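Local structure of DNA double-strand break repair nuclease NurA (2YGK) at residues A[62-67]-A[318-323]; A[71-76]-A[93-98]; A[88-93]-A[117-122]; A[104-109]-A[173-178]. The protein acts as a manganese-dependent nuclease at DNA double-strand breaks, where it probably works with HerA to resect the 5' strand and leave a long 3' single strand. All blocks are in the same frame, centred on the assembly; numbering follows the deposited sequence.

Contact 1 of 4, residues A[62-67]-A[318-323]; sequences FGRPMR and KIIKLV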
loop_
_atom_site.group_PDB
_atom_site.type_symbol
_atom_site.label_atom_id
_atom_site.label_comp_id
_atom_site.label_asym_id
_atom_site.label_seq_id
_atom_site.Cartn_x
_atom_site.Cartn_y
_atom_site.Cartn_z
ATOM N N PHE A 62 -1.929 -6.882 -9.905
ATOM C CA PHE A 62 -0.710 -6.737 -9.165
ATOM C C PHE A 62 0.312 -6.066 -10.059
ATOM O O PHE A 62 0.185 -6.079 -11.278
ATOM C CB PHE A 62 -0.190 -8.091 -8.645
ATOM C CG PHE A 62 0.720 -8.797 -9.586
ATOM C CD1 PHE A 62 0.197 -9.541 -10.644
ATOM C CD2 PHE A 62 2.111 -8.692 -9.436
ATOM C CE1 PHE A 62 1.051 -10.194 -11.544
ATOM C CE2 PHE A 62 2.988 -9.321 -10.340
ATOM C CZ PHE A 62 2.451 -10.072 -11.406
ATOM N N GLY A 63 1.315 -5.491 -9.423
ATOM C CA GLY A 63 2.436 -4.902 -10.128
ATOM C C GLY A 63 3.678 -5.009 -9.294
ATOM O O GLY A 63 3.641 -4.714 -8.110
ATOM N N ARG A 64 4.763 -5.464 -9.905
ATOM C CA ARG A 64 6.019 -5.636 -9.193
ATOM C C ARG A 64 7.099 -4.705 -9.756
ATOM O O ARG A 64 7.422 -4.773 -10.944
ATOM C CB ARG A 64 6.484 -7.091 -9.229
ATOM C CG ARG A 64 7.560 -7.341 -8.197
ATOM C CD ARG A 64 8.129 -8.748 -8.188
ATOM N NE ARG A 64 9.392 -8.781 -7.424
ATOM C CZ ARG A 64 10.584 -9.205 -7.875
ATOM N NH1 ARG A 64 10.750 -9.679 -9.109
ATOM N NH2 ARG A 64 11.641 -9.169 -7.067
ATOM N N PRO A 65 7.640 -3.819 -8.902
ATOM C CA PRO A 65 8.729 -2.908 -9.284
ATOM C C PRO A 65 9.942 -3.673 -9.756
ATOM O O PRO A 65 10.460 -4.498 -9.030
ATOM C CB PRO A 65 9.055 -2.179 -7.977
ATOM C CG PRO A 65 7.754 -2.219 -7.208
ATOM C CD PRO A 65 7.099 -3.507 -7.566
HETATM N N MSE A 66 10.360 -3.433 -10.978
HETATM C CA MSE A 66 11.513 -4.098 -11.511
HETATM C C MSE A 66 12.332 -3.131 -12.340
HETATM O O MSE A 66 11.962 -1.964 -12.492
HETATM C CB MSE A 66 11.080 -5.313 -12.318
HETATM C CG MSE A 66 10.906 -6.534 -11.436
HETATM SE SE MSE A 66 9.974 -7.948 -12.343
HETATM C CE MSE A 66 11.334 -8.572 -13.588
ATOM N N ARG A 67 13.462 -3.605 -12.844
ATOM C CA ARG A 67 14.338 -2.748 -13.600
ATOM C C ARG A 67 13.691 -2.311 -14.914
ATOM O O ARG A 67 13.683 -1.134 -15.214
ATOM C CB ARG A 67 15.691 -3.415 -13.806
ATOM C CG ARG A 67 16.490 -3.521 -12.524
ATOM C CD ARG A 67 17.908 -3.900 -12.796
ATOM N NE ARG A 67 18.034 -5.229 -13.384
ATOM C CZ ARG A 67 18.437 -6.328 -12.743
ATOM N NH1 ARG A 67 18.764 -6.311 -11.445
ATOM N NH2 ARG A 67 18.512 -7.473 -13.418
ATOM N N LYS A 318 5.082 -16.982 -11.889
ATOM C CA LYS A 318 5.030 -17.375 -13.299
ATOM C C LYS A 318 5.173 -16.181 -14.232
ATOM O O LYS A 318 5.953 -16.219 -15.184
ATOM C CB LYS A 318 3.703 -18.074 -13.623
ATOM C CG LYS A 318 3.515 -19.430 -12.979
ATOM C CD LYS A 318 4.379 -20.486 -13.672
ATOM C CE LYS A 318 4.188 -21.891 -13.082
ATOM N NZ LYS A 318 5.060 -22.895 -13.778
ATOM N N ILE A 319 4.398 -15.135 -13.951
ATOM C CA ILE A 319 4.304 -13.950 -14.808
ATOM C C ILE A 319 5.696 -13.335 -14.955
ATOM O O ILE A 319 6.174 -13.140 -16.084
ATOM C CB ILE A 319 3.284 -12.876 -14.248
ATOM C CG1 ILE A 319 1.855 -13.445 -14.086
ATOM C CG2 ILE A 319 3.239 -11.633 -15.120
ATOM C CD1 ILE A 319 1.004 -13.545 -15.339
ATOM N N ILE A 320 6.345 -13.068 -13.817
ATOM C CA ILE A 320 7.708 -12.488 -13.803
ATOM C C ILE A 320 8.718 -13.321 -14.596
ATOM O O ILE A 320 9.443 -12.801 -15.438
ATOM C CB ILE A 320 8.268 -12.319 -12.366
ATOM C CG1 ILE A 320 7.292 -11.560 -11.485
ATOM C CG2 ILE A 320 9.586 -11.565 -12.410
ATOM C CD1 ILE A 320 6.501 -10.534 -12.247
ATOM N N LYS A 321 8.742 -14.614 -14.310
ATOM C CA LYS A 321 9.531 -15.557 -15.068
ATOM C C LYS A 321 9.314 -15.398 -16.564
ATOM O O LYS A 321 10.280 -15.332 -17.318
ATOM C CB LYS A 321 9.241 -16.997 -14.620
ATOM C CG LYS A 321 10.028 -17.389 -13.360
ATOM C CD LYS A 321 9.583 -18.721 -12.759
ATOM C CE LYS A 321 10.335 -18.991 -11.456
ATOM N NZ LYS A 321 10.219 -20.400 -11.009
ATOM N N LEU A 322 8.057 -15.321 -16.996
ATOM C CA LEU A 322 7.782 -15.154 -18.437
ATOM C C LEU A 322 8.376 -13.857 -18.993
ATOM O O LEU A 322 9.087 -13.863 -20.004
ATOM C CB LEU A 322 6.284 -15.205 -18.750
ATOM C CG LEU A 322 5.657 -16.589 -18.693
ATOM C CD1 LEU A 322 4.156 -16.468 -18.891
ATOM C CD2 LEU A 322 6.251 -17.511 -19.737
ATOM N N VAL A 323 8.072 -12.759 -18.312
ATOM C CA VAL A 323 8.508 -11.435 -18.728
ATOM C C VAL A 323 10.013 -11.349 -18.770
ATOM O O VAL A 323 10.568 -10.841 -19.724
ATOM C CB VAL A 323 7.927 -10.339 -17.796
ATOM C CG1 VAL A 323 8.691 -9.027 -17.930
ATOM C CG2 VAL A 323 6.434 -10.150 -18.095
#

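Contact 2 of 4, residues A[71-76]-A[93-98]; sequences VYAVGA and GQIGIF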
loop_
_atom_site.group_PDB
_atom_site.type_symbol
_atom_site.label_atom_id
_atom_site.label_comp_id
_atom_site.label_asym_id
_atom_site.label_seq_id
_atom_site.Cartn_x
_atom_site.Cartn_y
_atom_site.Cartn_z
ATOM N N VAL A 71 6.049 -4.259 -13.772
ATOM C CA VAL A 71 5.423 -5.337 -14.518
ATOM C C VAL A 71 4.102 -5.672 -13.868
ATOM O O VAL A 71 4.095 -6.103 -12.737
ATOM C CB VAL A 71 6.286 -6.599 -14.517
ATOM C CG1 VAL A 71 5.562 -7.744 -15.242
ATOM C CG2 VAL A 71 7.667 -6.314 -15.169
ATOM N N TYR A 72 2.993 -5.484 -14.587
ATOM C CA TYR A 72 1.676 -5.668 -14.006
ATOM C C TYR A 72 0.798 -6.630 -14.776
ATOM O O TYR A 72 1.024 -6.940 -15.936
ATOM C CB TYR A 72 0.941 -4.344 -13.932
ATOM C CG TYR A 72 0.538 -3.835 -15.287
ATOM C CD1 TYR A 72 1.395 -3.027 -16.034
ATOM C CD2 TYR A 72 -0.673 -4.188 -15.841
ATOM C CE1 TYR A 72 1.026 -2.559 -17.287
ATOM C CE2 TYR A 72 -1.049 -3.732 -17.077
ATOM C CZ TYR A 72 -0.197 -2.912 -17.807
ATOM O OH TYR A 72 -0.592 -2.458 -19.062
ATOM N N ALA A 73 -0.258 -7.041 -14.105
ATOM C CA ALA A 73 -1.234 -7.922 -14.670
ATOM C C ALA A 73 -2.547 -7.580 -14.018
ATOM O O ALA A 73 -2.637 -7.488 -12.806
ATOM C CB ALA A 73 -0.851 -9.348 -14.392
ATOM N N VAL A 74 -3.565 -7.388 -14.833
ATOM C CA VAL A 74 -4.921 -7.123 -14.360
ATOM C C VAL A 74 -5.843 -8.147 -14.998
ATOM O O VAL A 74 -5.549 -8.659 -16.102
ATOM C CB VAL A 74 -5.406 -5.737 -14.814
ATOM C CG1 VAL A 74 -4.638 -4.620 -14.085
ATOM C CG2 VAL A 74 -5.281 -5.616 -16.341
ATOM N N GLY A 75 -6.962 -8.420 -14.329
ATOM C CA GLY A 75 -7.948 -9.329 -14.852
ATOM C C GLY A 75 -9.307 -9.126 -14.187
ATOM O O GLY A 75 -9.402 -8.839 -13.007
ATOM N N ALA A 76 -10.365 -9.278 -14.955
ATOM C CA ALA A 76 -11.689 -9.212 -14.390
ATOM C C ALA A 76 -12.516 -10.336 -15.000
ATOM O O ALA A 76 -12.236 -10.805 -16.112
ATOM C CB ALA A 76 -12.323 -7.829 -14.623
ATOM N N GLY A 93 -8.573 -9.459 -19.325
ATOM C CA GLY A 93 -7.348 -9.167 -18.594
ATOM C C GLY A 93 -6.124 -8.990 -19.474
ATOM O O GLY A 93 -5.968 -9.671 -20.469
ATOM N N GLN A 94 -5.252 -8.075 -19.057
ATOM C CA GLN A 94 -3.989 -7.790 -19.726
ATOM C C GLN A 94 -2.773 -7.955 -18.794
ATOM O O GLN A 94 -2.878 -7.696 -17.600
ATOM C CB GLN A 94 -4.030 -6.354 -20.258
ATOM C CG GLN A 94 -2.882 -6.003 -21.238
ATOM C CD GLN A 94 -3.377 -5.137 -22.392
ATOM O OE1 GLN A 94 -4.206 -4.238 -22.182
ATOM N NE2 GLN A 94 -2.900 -5.411 -23.610
ATOM N N ILE A 95 -1.638 -8.391 -19.356
ATOM C CA ILE A 95 -0.298 -8.253 -18.729
ATOM C C ILE A 95 0.482 -7.159 -19.441
ATOM O O ILE A 95 0.363 -6.996 -20.643
ATOM C CB ILE A 95 0.551 -9.519 -18.857
ATOM C CG1 ILE A 95 -0.131 -10.715 -18.199
ATOM C CG2 ILE A 95 1.912 -9.321 -18.214
ATOM C CD1 ILE A 95 0.561 -12.041 -18.495
ATOM N N GLY A 96 1.307 -6.428 -18.714
ATOM C CA GLY A 96 2.070 -5.331 -19.307
ATOM C C GLY A 96 3.147 -4.776 -18.396
ATOM O O GLY A 96 3.363 -5.316 -17.299
ATOM N N ILE A 97 3.806 -3.706 -18.853
ATOM C CA ILE A 97 4.825 -2.988 -18.088
ATOM C C ILE A 97 4.513 -1.499 -18.048
ATOM O O ILE A 97 4.273 -0.928 -19.080
ATOM C CB ILE A 97 6.205 -3.115 -18.765
ATOM C CG1 ILE A 97 6.579 -4.583 -18.983
ATOM C CG2 ILE A 97 7.291 -2.397 -17.952
ATOM C CD1 ILE A 97 7.889 -4.768 -19.786
ATOM N N PHE A 98 4.520 -0.854 -16.885
ATOM C CA PHE A 98 4.527 0.620 -16.851
ATOM C C PHE A 98 5.925 1.156 -16.585
ATOM O O PHE A 98 6.757 0.487 -15.976
ATOM C CB PHE A 98 3.610 1.187 -15.771
ATOM C CG PHE A 98 2.145 1.030 -16.047
ATOM C CD1 PHE A 98 1.629 1.133 -17.328
ATOM C CD2 PHE A 98 1.264 0.818 -14.996
ATOM C CE1 PHE A 98 0.264 1.006 -17.562
ATOM C CE2 PHE A 98 -0.136 0.676 -15.231
ATOM C CZ PHE A 98 -0.627 0.767 -16.510
#

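Contact 3 of 4, residues A[88-93]-A[117-122]; sequences TLSEDG and LSLALR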
loop_
_atom_site.group_PDB
_atom_site.type_symbol
_atom_site.label_atom_id
_atom_site.label_comp_id
_atom_site.label_asym_id
_atom_site.label_seq_id
_atom_site.Cartn_x
_atom_site.Cartn_y
_atom_site.Cartn_z
ATOM N N THR A 88 -18.892 -18.964 -15.292
ATOM C CA THR A 88 -18.230 -17.753 -15.820
ATOM C C THR A 88 -18.768 -17.398 -17.195
ATOM O O THR A 88 -19.051 -18.270 -17.993
ATOM C CB THR A 88 -16.712 -17.909 -15.955
ATOM O OG1 THR A 88 -16.444 -19.133 -16.617
ATOM C CG2 THR A 88 -16.047 -17.955 -14.619
ATOM N N LEU A 89 -18.905 -16.100 -17.430
ATOM C CA LEU A 89 -19.431 -15.583 -18.658
ATOM C C LEU A 89 -18.288 -15.074 -19.490
ATOM O O LEU A 89 -17.985 -15.636 -20.504
ATOM C CB LEU A 89 -20.408 -14.449 -18.370
ATOM C CG LEU A 89 -21.895 -14.772 -18.296
ATOM C CD1 LEU A 89 -22.561 -13.590 -17.651
ATOM C CD2 LEU A 89 -22.452 -15.064 -19.691
ATOM N N SER A 90 -17.655 -14.003 -19.029
ATOM C CA SER A 90 -16.505 -13.418 -19.704
ATOM C C SER A 90 -15.303 -13.356 -18.774
ATOM O O SER A 90 -15.451 -13.336 -17.552
ATOM C CB SER A 90 -16.845 -12.010 -20.152
ATOM O OG SER A 90 -18.022 -12.016 -20.925
ATOM N N GLU A 91 -14.122 -13.357 -19.379
ATOM C CA GLU A 91 -12.849 -13.044 -18.727
ATOM C C GLU A 91 -12.136 -11.993 -19.574
ATOM O O GLU A 91 -12.151 -12.036 -20.792
ATOM C CB GLU A 91 -11.947 -14.278 -18.622
ATOM C CG GLU A 91 -12.519 -15.457 -17.830
ATOM C CD GLU A 91 -13.182 -16.526 -18.706
ATOM O OE1 GLU A 91 -14.021 -16.203 -19.600
ATOM O OE2 GLU A 91 -12.860 -17.717 -18.482
ATOM N N ASP A 92 -11.500 -11.053 -18.913
ATOM C CA ASP A 92 -10.943 -9.900 -19.573
ATOM C C ASP A 92 -9.757 -9.496 -18.721
ATOM O O ASP A 92 -9.912 -9.266 -17.528
ATOM C CB ASP A 92 -11.990 -8.795 -19.616
ATOM C CG ASP A 92 -11.751 -7.782 -20.708
ATOM O OD1 ASP A 92 -10.588 -7.588 -21.146
ATOM O OD2 ASP A 92 -12.745 -7.158 -21.137
ATOM N N GLY A 93 -8.573 -9.459 -19.325
ATOM C CA GLY A 93 -7.348 -9.167 -18.594
ATOM C C GLY A 93 -6.124 -8.990 -19.474
ATOM O O GLY A 93 -5.968 -9.671 -20.469
ATOM N N LEU A 117 -15.880 -2.662 -14.649
ATOM C CA LEU A 117 -17.021 -1.851 -15.040
ATOM C C LEU A 117 -17.352 -2.091 -16.495
ATOM O O LEU A 117 -18.525 -2.156 -16.835
ATOM C CB LEU A 117 -16.769 -0.373 -14.821
ATOM C CG LEU A 117 -16.453 0.112 -13.392
ATOM C CD1 LEU A 117 -15.984 1.559 -13.561
ATOM C CD2 LEU A 117 -17.644 -0.050 -12.346
ATOM N N SER A 118 -16.366 -2.274 -17.368
ATOM C CA SER A 118 -16.773 -2.582 -18.737
ATOM C C SER A 118 -17.415 -3.974 -18.896
ATOM O O SER A 118 -18.212 -4.162 -19.774
ATOM C CB SER A 118 -15.644 -2.357 -19.738
ATOM O OG SER A 118 -14.790 -3.461 -19.749
ATOM N N LEU A 119 -17.104 -4.941 -18.050
ATOM C CA LEU A 119 -17.807 -6.231 -18.107
ATOM C C LEU A 119 -19.224 -6.095 -17.540
ATOM O O LEU A 119 -20.146 -6.826 -17.924
ATOM C CB LEU A 119 -17.039 -7.324 -17.350
ATOM C CG LEU A 119 -15.730 -7.799 -17.983
ATOM C CD1 LEU A 119 -14.978 -8.789 -17.124
ATOM C CD2 LEU A 119 -16.050 -8.445 -19.287
ATOM N N ALA A 120 -19.421 -5.156 -16.636
ATOM C CA ALA A 120 -20.774 -4.897 -16.153
ATOM C C ALA A 120 -21.646 -4.423 -17.328
ATOM O O ALA A 120 -22.840 -4.745 -17.410
ATOM C CB ALA A 120 -20.750 -3.868 -15.026
ATOM N N LEU A 121 -21.070 -3.670 -18.255
ATOM C CA LEU A 121 -21.818 -3.263 -19.430
ATOM C C LEU A 121 -21.909 -4.401 -20.411
ATOM O O LEU A 121 -22.946 -4.593 -21.038
ATOM C CB LEU A 121 -21.186 -2.078 -20.116
ATOM C CG LEU A 121 -21.333 -0.786 -19.340
ATOM C CD1 LEU A 121 -20.277 0.185 -19.845
ATOM C CD2 LEU A 121 -22.739 -0.174 -19.465
ATOM N N ARG A 122 -20.848 -5.166 -20.566
ATOM C CA ARG A 122 -20.944 -6.305 -21.445
ATOM C C ARG A 122 -22.083 -7.250 -21.025
ATOM O O ARG A 122 -22.993 -7.468 -21.786
ATOM C CB ARG A 122 -19.622 -7.058 -21.537
ATOM C CG ARG A 122 -19.544 -7.979 -22.742
ATOM C CD ARG A 122 -18.146 -8.531 -22.949
ATOM N NE ARG A 122 -18.203 -9.879 -23.509
ATOM C CZ ARG A 122 -17.168 -10.712 -23.623
ATOM N NH1 ARG A 122 -15.946 -10.355 -23.214
ATOM N NH2 ARG A 122 -17.369 -11.925 -24.141
#

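Contact 4 of 4, residues A[104-109]-A[173-178]; sequences AQERIS and KMRDLL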
loop_
_atom_site.group_PDB
_atom_site.type_symbol
_atom_site.label_atom_id
_atom_site.label_comp_id
_atom_site.label_asym_id
_atom_site.label_seq_id
_atom_site.Cartn_x
_atom_site.Cartn_y
_atom_site.Cartn_z
ATOM N N ALA A 104 1.926 4.370 -10.055
ATOM C CA ALA A 104 1.877 3.105 -10.785
ATOM C C ALA A 104 0.938 2.063 -10.158
ATOM O O ALA A 104 0.145 1.427 -10.866
ATOM C CB ALA A 104 3.274 2.535 -10.918
ATOM N N GLN A 105 1.001 1.891 -8.841
ATOM C CA GLN A 105 0.048 0.985 -8.180
ATOM C C GLN A 105 -1.403 1.449 -8.328
ATOM O O GLN A 105 -2.314 0.643 -8.400
ATOM C CB GLN A 105 0.384 0.797 -6.691
ATOM C CG GLN A 105 1.755 0.138 -6.449
ATOM C CD GLN A 105 1.805 -1.294 -6.925
ATOM O OE1 GLN A 105 0.802 -2.014 -6.892
ATOM N NE2 GLN A 105 2.962 -1.715 -7.361
ATOM N N GLU A 106 -1.609 2.753 -8.363
ATOM C CA GLU A 106 -2.943 3.293 -8.463
ATOM C C GLU A 106 -3.458 3.149 -9.917
ATOM O O GLU A 106 -4.604 2.706 -10.152
ATOM C CB GLU A 106 -2.950 4.748 -7.989
ATOM C CG GLU A 106 -4.298 5.140 -7.417
ATOM C CD GLU A 106 -4.573 6.626 -7.436
ATOM O OE1 GLU A 106 -3.607 7.424 -7.357
ATOM O OE2 GLU A 106 -5.784 6.976 -7.520
ATOM N N ARG A 107 -2.602 3.463 -10.894
ATOM C CA ARG A 107 -2.996 3.242 -12.270
ATOM C C ARG A 107 -3.352 1.780 -12.496
ATOM O O ARG A 107 -4.290 1.490 -13.231
ATOM C CB ARG A 107 -1.919 3.666 -13.276
ATOM C CG ARG A 107 -1.374 5.048 -13.029
ATOM C CD ARG A 107 -0.758 5.696 -14.239
ATOM N NE ARG A 107 0.446 5.031 -14.727
ATOM C CZ ARG A 107 1.615 5.061 -14.119
ATOM N NH1 ARG A 107 1.754 5.709 -12.961
ATOM N NH2 ARG A 107 2.636 4.415 -14.667
ATOM N N ILE A 108 -2.592 0.857 -11.906
ATOM C CA ILE A 108 -2.851 -0.545 -12.147
ATOM C C ILE A 108 -4.258 -0.844 -11.640
ATOM O O ILE A 108 -5.048 -1.489 -12.336
ATOM C CB ILE A 108 -1.872 -1.483 -11.446
ATOM C CG1 ILE A 108 -0.496 -1.435 -12.116
ATOM C CG2 ILE A 108 -2.381 -2.920 -11.486
ATOM C CD1 ILE A 108 0.647 -1.877 -11.189
ATOM N N SER A 109 -4.572 -0.374 -10.441
ATOM C CA SER A 109 -5.860 -0.693 -9.866
ATOM C C SER A 109 -7.001 -0.027 -10.625
ATOM O O SER A 109 -8.046 -0.621 -10.778
ATOM C CB SER A 109 -5.910 -0.389 -8.366
ATOM O OG SER A 109 -5.371 0.871 -8.077
ATOM N N LYS A 173 -1.508 12.646 -15.852
ATOM C CA LYS A 173 -2.569 12.569 -16.839
ATOM C C LYS A 173 -3.108 11.158 -17.029
ATOM O O LYS A 173 -4.295 11.014 -17.250
ATOM C CB LYS A 173 -2.119 13.148 -18.183
ATOM C CG LYS A 173 -2.181 14.666 -18.220
ATOM C CD LYS A 173 -1.833 15.216 -19.593
ATOM C CE LYS A 173 -1.896 16.722 -19.573
ATOM N NZ LYS A 173 -1.600 17.313 -20.898
HETATM N N MSE A 174 -2.268 10.125 -16.959
HETATM C CA MSE A 174 -2.789 8.759 -17.093
HETATM C C MSE A 174 -3.699 8.354 -15.888
HETATM O O MSE A 174 -4.843 7.920 -16.067
HETATM C CB MSE A 174 -1.701 7.707 -17.317
HETATM C CG MSE A 174 -2.357 6.341 -17.560
HETATM SE SE MSE A 174 -1.245 4.808 -17.756
HETATM C CE MSE A 174 -2.438 3.497 -18.436
ATOM N N ARG A 175 -3.183 8.506 -14.674
ATOM C CA ARG A 175 -3.991 8.265 -13.505
ATOM C C ARG A 175 -5.299 9.027 -13.653
ATOM O O ARG A 175 -6.355 8.457 -13.443
ATOM C CB ARG A 175 -3.277 8.672 -12.224
ATOM C CG ARG A 175 -4.217 8.847 -11.011
ATOM C CD ARG A 175 -3.524 9.547 -9.859
ATOM N NE ARG A 175 -2.859 10.765 -10.332
ATOM C CZ ARG A 175 -3.129 12.003 -9.930
ATOM N NH1 ARG A 175 -4.036 12.237 -8.985
ATOM N NH2 ARG A 175 -2.458 13.020 -10.466
ATOM N N ASP A 176 -5.220 10.301 -14.023
ATOM C CA ASP A 176 -6.403 11.163 -14.076
ATOM C C ASP A 176 -7.359 10.786 -15.209
ATOM O O ASP A 176 -8.572 10.765 -15.007
ATOM C CB ASP A 176 -6.017 12.648 -14.138
ATOM C CG ASP A 176 -5.650 13.214 -12.767
ATOM O OD1 ASP A 176 -5.565 12.437 -11.785
ATOM O OD2 ASP A 176 -5.473 14.443 -12.660
ATOM N N LEU A 177 -6.826 10.458 -16.381
ATOM C CA LEU A 177 -7.664 9.906 -17.438
ATOM C C LEU A 177 -8.360 8.621 -17.033
ATOM O O LEU A 177 -9.510 8.419 -17.379
ATOM C CB LEU A 177 -6.868 9.627 -18.696
ATOM C CG LEU A 177 -6.697 10.773 -19.663
ATOM C CD1 LEU A 177 -6.002 10.213 -20.921
ATOM C CD2 LEU A 177 -8.026 11.471 -20.006
ATOM N N LEU A 178 -7.662 7.735 -16.328
ATOM C CA LEU A 178 -8.282 6.478 -15.879
ATOM C C LEU A 178 -9.390 6.728 -14.859
ATOM O O LEU A 178 -10.405 6.077 -14.896
ATOM C CB LEU A 178 -7.243 5.505 -15.336
ATOM C CG LEU A 178 -6.411 4.784 -16.403
ATOM C CD1 LEU A 178 -5.082 4.181 -15.859
ATOM C CD2 LEU A 178 -7.247 3.728 -17.072
#

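Contact 1 of 4, residues A[62-67]-A[318-323]
Phe62 and Met66 meet Ile319 and Ile320 in an apolar strand-on-helix contact, made where helix 313-330, near the end of the chain, lies across the end of strand 54-65 and the turn that follows. The axes of 62-65 and 318-323 come no closer than 10.7 Å and are inclined by 53°, so side chains alone span the gap. Ile320 does most of the bridging, through two branches. Its CD1 comes to the rim of the Phe62 ring, 4.2 Å from CZ and near the ring plane. Its CG2 touches Met66, a selenomethionine, with SE 3.6 Å from Ile320 CG2; the bend at the last torsion of Met66 (chi3 73°) brings CE to the same methyl, at 3.7 Å. Ile319 meets the same rim, its CB 4.1 Å from Phe62 CZ as the two side chains slide past each other in opposite directions.

Strand 54-65 carries Asp58, one of the two aspartates that hold the manganese ion, and is the first strand of the RNase H-like core of NurA. Its Phe62 also meets the ring of Phe311. The extended side chain of Arg64 crosses Ile320 at about a right angle, presenting a guanidinium edge with NH1 4.0 Å from Ile320 CG2. With an alanine here in place of Ile320, Met66 SE and the rim of Phe62 would probably lose their common partner, leaving a gap between strand end and helix. Helix 313-330 also packs on the second subunit, Ile319 against its Met1 and Leu322 against its Tyr6.

Contact 2 of 4, residues A[71-76]-A[93-98]
The rings of Tyr72 and Phe98 stack face to face, centroids 4.3 Å apart and planes at 27°, at the apolar centre of the antiparallel beta hairpin formed by strands 70-82 and 85-98. With chi1 at 70°, the Tyr72 ring is swung over the neighbouring strand, and its opposite face receives Gly96 in a CH-pi contact, CA 3.9 Å from the ring centroid. Gly96 leaves space for the phenol: a CB there would fall about 2.5 Å from Tyr72 OH. An alanine in place of Tyr72 would probably leave Phe98 without its stacking partner and open a gap over Gly96. Phe98 itself has a second neighbour in Arg107, through a cation-pi contact from helix 104-123.

The other face of the hairpin carries Val71, Ala73, Ile95 and Ile97, with Ala73 CB 4.1 Å from Ile95 CG1. On this side Ile95 packs on Ile319 and on Leu9 of the second subunit.

Outward from the side chains, the backbones are joined by a reciprocal pair, Tyr72 N to Gly96 O at 2.7 Å and Gly96 N to Tyr72 O at 2.8 Å. The next bond runs almost straight, Val74 N giving its hydrogen to Gln94 O at 2.9 Å with an N-H...O angle of 171°.

Contact 3 of 4, residues A[88-93]-A[117-122]
Ser90 and Arg122 are brought together by their torsions: Ser90 OG stands anti to its own carbonyl carbon (chi1 -54°), while the Arg122 chain leaves the helix with CG opposite the backbone N (chi1 -162°) and bends at chi3, turning a face of its guanidinium to the serine hydroxyl. This is strand-on-helix packing in the RNase H-like core, with edge strand 85-98 resting on helix 104-123, which follows it in the chain; the axes of 88-93 and 117-122 pass at 9.8 Å. Ser90 OG sits over the centre of one guanidinium face, 3.1 Å from Arg122 CZ. From that position the N-H groups do not point at it, and although Arg122 NH2 is 3.3 Å from Ser90 OG the angle is poor for a hydrogen bond. The hydroxyl is instead bonded to Asp123 OD2, the next residue on the helix.

Leu119 fills the apolar part of the interface with a forked end. One methyl, CD2, lies 3.8 Å from Ser90 CB, and the same side chain, about 9 Å from that of manganese ligand Asp58, also packs on Ala76. Asp92 OD2 and Arg122 NH1, of opposite charge, remain 5.0 Å apart, too far for a salt bridge. The second Leu119 methyl, CD1, rests 3.9 Å from Asp92 CB.

Contact 4 of 4, residues A[104-109]-A[173-178]
Two neighbouring helices, 104-123 and 171-193, meet through Arg107, Met174, Arg175 and Leu178, with the axes of 104-109 and 173-178 running 9.4 Å apart at 28°. Arg107 is the wedge between them. Its methylene chain crosses Met174 and Arg175 at about right angles, and CD lies 3.7 Å from Arg175 N. A bend at chi3 (-66°) then turns the head so that the selenium of Met174, a selenomethionine, comes to the edge of the guanidinium, 3.5 Å from Arg107 NE. Beyond this the Arg107 head forms a cation-pi contact with Phe98. Leu178 closes one side, CD1 standing 4.1 Å from Arg107 CB.

On the more open flank Glu106 lies over the aliphatic part of Arg175, OE1 being 3.3 Å from CD. The charged groups themselves are not paired: Glu106 OE1 is 4.5 Å from Arg175 NE. The Arg175 head is turned instead to Asp176 OD1, 3.2 Å from NH1 and above the guanidinium plane, a purely electrostatic pairing. Meanwhile Ile108 of the first helix packs on Ile70, Tyr72 and Val74. A helix after the third strand of the core, packed beside the helix that leads into its fifth strand, is a hallmark of the RNase H-like fold.

How the contacts relate
Contacts 2 and 4 are buried, whereas contacts 1 and 3 lie partly at the surface, each with an arginine at its margin. Three of the four involve the sheet directly: contact 2 joins two of its strands by backbone bonds, while contacts 1 and 3 lay helices on it through side chains alone. Contact 4 lies between helices. Contacts 2 and 3 share Gly93 on strand 85-98, and contacts 3 and 4 use opposite ends of helix 104-123. Contacts 1 and 2 adjoin through paired strands, Arg64 N lying 3.0 Å from Val71 O; contacts 1, 2 and 3 all reach the second subunit, which contact 4 does not touch.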